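Local coordinates for protein adenosine deaminase 1 (Arthrobacter aurescens, PDB 3RYS) that probably catalyses the zinc-dependent hydrolytic deamination of adenine to hypoxanthine, a step in purine salvage, at residues A[269-277]-A[309-317]. Residues are numbered along the deposited sequence; the frame is centred on the assembly and turned at random.
Sequences LAIGLNVCV and TLAANSIRS
Leu-310 carries the apolar part by dividing its two methyls: CD1 meets Val-277 CG2 at 3.6 Å, while CD2 meets Leu-269 CD1 at 3.9 Å and lies alongside Val-275 CG2, the two side chains running in the same direction. Its CG stands opposite the carbonyl carbon about CA-CB, and an extended second torsion sends CD1 to Val-277, leaving CD2 for Val-275 and Leu-269. Nearby, Cys-276 CB packs on Ser-314 CB, and Phe-293 of helix 289-300 touches both Leu-310 and Val-277.

The polar part gathers round Asn-274 and Ser-317. The side chains of Asn-274 and Asn-313 run past each other antiparallel, their amide planes 83° apart. Asn-274 ND2 gives Ser-317 OG a weak, bent bond (3.2 Å, 134° at the hydrogen) and also binds Gln-241 O. Ser-317 OG donates to Asn-313 O from above the carbonyl plane.

Water-mediated bonds complete the join: one water donates to Asn-274 O and Ser-317 OG, and another accepts from Val-277 N at 2.8 Å and donates weakly to Leu-310 O.

A helix thus packs across a strand of the TIM-barrel fold at 105°, with water serving Asn-274 O and Val-277 N. Ser-314 OG also bonds to Ala-16 N, and the Cys-276 side chain lies about 6 Å from that of the zinc ligand His-19, which places this packing close to the metal site.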
loop_
_atom_site.group_PDB
_atom_site.type_symbol
_atom_site.label_atom_id
_atom_site.label_comp_id
_atom_site.label_asym_id
_atom_site.label_seq_id
_atom_site.Cartn_x
_atom_site.Cartn_y
_atom_site.Cartn_z
ATOM N N LEU A 269 -9.591 16.101 2.817
ATOM C CA LEU A 269 -9.642 16.143 4.268
ATOM C C LEU A 269 -10.667 17.179 4.717
ATOM O O LEU A 269 -11.535 16.890 5.541
ATOM C CB LEU A 269 -8.264 16.469 4.835
ATOM C CG LEU A 269 -8.088 16.351 6.347
ATOM C CD1 LEU A 269 -8.345 14.926 6.814
ATOM C CD2 LEU A 269 -6.693 16.807 6.748
ATOM N N ALA A 270 -10.574 18.381 4.161
ATOM C CA ALA A 270 -11.495 19.454 4.516
ATOM C C ALA A 270 -12.964 19.074 4.330
ATOM O O ALA A 270 -13.809 19.467 5.133
ATOM C CB ALA A 270 -11.170 20.723 3.742
ATOM N N ILE A 271 -13.273 18.317 3.280
ATOM C CA ILE A 271 -14.665 17.947 3.020
ATOM C C ILE A 271 -15.113 16.679 3.745
ATOM O O ILE A 271 -16.228 16.203 3.533
ATOM C CB ILE A 271 -14.968 17.800 1.521
ATOM C CG1 ILE A 271 -14.135 16.669 0.918
ATOM C CG2 ILE A 271 -14.745 19.124 0.795
ATOM C CD1 ILE A 271 -14.343 16.488 -0.575
ATOM N N GLY A 272 -14.244 16.131 4.592
ATOM C CA GLY A 272 -14.633 15.046 5.474
ATOM C C GLY A 272 -14.400 13.634 4.970
ATOM O O GLY A 272 -14.791 12.672 5.634
ATOM N N LEU A 273 -13.780 13.493 3.802
ATOM C CA LEU A 273 -13.403 12.168 3.323
ATOM C C LEU A 273 -12.456 11.533 4.334
ATOM O O LEU A 273 -11.523 12.181 4.807
ATOM C CB LEU A 273 -12.731 12.245 1.951
ATOM C CG LEU A 273 -13.609 12.635 0.762
ATOM C CD1 LEU A 273 -12.768 12.760 -0.494
ATOM C CD2 LEU A 273 -14.715 11.615 0.567
ATOM N N ASN A 274 -12.705 10.273 4.670
ATOM C CA ASN A 274 -11.891 9.566 5.655
ATOM C C ASN A 274 -10.540 9.122 5.089
ATOM O O ASN A 274 -10.279 7.927 4.934
ATOM C CB ASN A 274 -12.661 8.363 6.191
ATOM C CG ASN A 274 -11.905 7.625 7.268
ATOM O OD1 ASN A 274 -11.065 8.204 7.958
ATOM N ND2 ASN A 274 -12.196 6.337 7.418
ATOM N N VAL A 275 -9.684 10.090 4.784
ATOM C CA VAL A 275 -8.428 9.813 4.095
ATOM C C VAL A 275 -7.248 9.624 5.039
ATOM O O VAL A 275 -7.234 10.145 6.157
ATOM C CB VAL A 275 -8.071 10.942 3.112
ATOM C CG1 VAL A 275 -8.982 10.900 1.889
ATOM C CG2 VAL A 275 -8.144 12.292 3.814
ATOM N N CYS A 276 -6.256 8.874 4.571
ATOM C CA CYS A 276 -4.997 8.728 5.286
ATOM C C CYS A 276 -3.831 8.722 4.301
ATOM O O CYS A 276 -4.029 8.572 3.094
ATOM C CB CYS A 276 -4.992 7.461 6.145
ATOM S SG CYS A 276 -5.099 5.906 5.225
ATOM N N VAL A 277 -2.623 8.888 4.828
ATOM C CA VAL A 277 -1.420 9.041 4.017
ATOM C C VAL A 277 -0.610 7.748 3.968
ATOM O O VAL A 277 -0.341 7.134 5.001
ATOM C CB VAL A 277 -0.538 10.180 4.568
ATOM C CG1 VAL A 277 0.745 10.307 3.773
ATOM C CG2 VAL A 277 -1.309 11.491 4.553
ATOM N N THR A 309 -4.824 14.315 12.535
ATOM C CA THR A 309 -6.089 13.816 12.024
ATOM C C THR A 309 -5.840 12.694 11.016
ATOM O O THR A 309 -6.476 11.639 11.082
ATOM C CB THR A 309 -6.928 14.944 11.386
ATOM O OG1 THR A 309 -7.261 15.915 12.385
ATOM C CG2 THR A 309 -8.213 14.387 10.785
ATOM N N LEU A 310 -4.904 12.925 10.097
ATOM C CA LEU A 310 -4.524 11.927 9.097
ATOM C C LEU A 310 -4.028 10.644 9.757
ATOM O O LEU A 310 -4.396 9.539 9.351
ATOM C CB LEU A 310 -3.439 12.484 8.177
ATOM C CG LEU A 310 -3.870 13.631 7.267
ATOM C CD1 LEU A 310 -2.677 14.206 6.526
ATOM C CD2 LEU A 310 -4.942 13.166 6.292
ATOM N N ALA A 311 -3.184 10.808 10.771
ATOM C CA ALA A 311 -2.655 9.690 11.541
ATOM C C ALA A 311 -3.771 8.873 12.185
ATOM O O ALA A 311 -3.808 7.646 12.058
ATOM C CB ALA A 311 -1.695 10.197 12.609
ATOM N N ALA A 312 -4.676 9.555 12.882
ATOM C CA ALA A 312 -5.747 8.875 13.602
ATOM C C ALA A 312 -6.718 8.183 12.647
ATOM O O ALA A 312 -7.253 7.120 12.961
ATOM C CB ALA A 312 -6.481 9.842 14.528
ATOM N N ASN A 313 -6.944 8.785 11.483
ATOM C CA ASN A 313 -7.718 8.126 10.443
ATOM C C ASN A 313 -7.108 6.767 10.122
ATOM O O ASN A 313 -7.787 5.743 10.158
ATOM C CB ASN A 313 -7.764 8.976 9.172
ATOM C CG ASN A 313 -8.720 10.147 9.284
ATOM O OD1 ASN A 313 -8.835 10.957 8.362
ATOM N ND2 ASN A 313 -9.414 10.242 10.411
ATOM N N SER A 314 -5.814 6.766 9.816
ATOM C CA SER A 314 -5.123 5.545 9.431
ATOM C C SER A 314 -5.265 4.457 10.495
ATOM O O SER A 314 -5.267 3.264 10.180
ATOM C CB SER A 314 -3.645 5.824 9.167
ATOM O OG SER A 314 -2.902 5.762 10.372
ATOM N N ILE A 315 -5.386 4.868 11.754
ATOM C CA ILE A 315 -5.523 3.905 12.838
ATOM C C ILE A 315 -6.958 3.409 12.937
ATOM O O ILE A 315 -7.196 2.206 13.051
ATOM C CB ILE A 315 -5.067 4.485 14.193
ATOM C CG1 ILE A 315 -3.596 4.900 14.119
ATOM C CG2 ILE A 315 -5.275 3.466 15.300
ATOM C CD1 ILE A 315 -3.083 5.577 15.364
ATOM N N ARG A 316 -7.912 4.333 12.884
ATOM C CA ARG A 316 -9.323 3.969 12.936
ATOM C C ARG A 316 -9.703 3.097 11.750
ATOM O O ARG A 316 -10.625 2.287 11.837
ATOM C CB ARG A 316 -10.210 5.213 12.927
ATOM C CG ARG A 316 -10.037 6.126 14.107
ATOM C CD ARG A 316 -11.159 7.156 14.142
ATOM N NE ARG A 316 -10.823 8.285 15.004
ATOM C CZ ARG A 316 -10.274 9.416 14.571
ATOM N NH1 ARG A 316 -10.009 9.574 13.281
ATOM N NH2 ARG A 316 -9.994 10.389 15.427
ATOM N N SER A 317 -8.996 3.275 10.639
ATOM C CA SER A 317 -9.319 2.572 9.404
ATOM C C SER A 317 -8.649 1.201 9.319
ATOM O O SER A 317 -9.095 0.330 8.576
ATOM C CB SER A 317 -8.943 3.427 8.190
ATOM O OG SER A 317 -9.598 4.684 8.227
HETATM O O HOH W 1 -8.382 6.262 6.053
HETATM O O HOH W 2 -12.620 4.218 10.037
HETATM O O HOH W 3 -2.125 8.947 7.555
#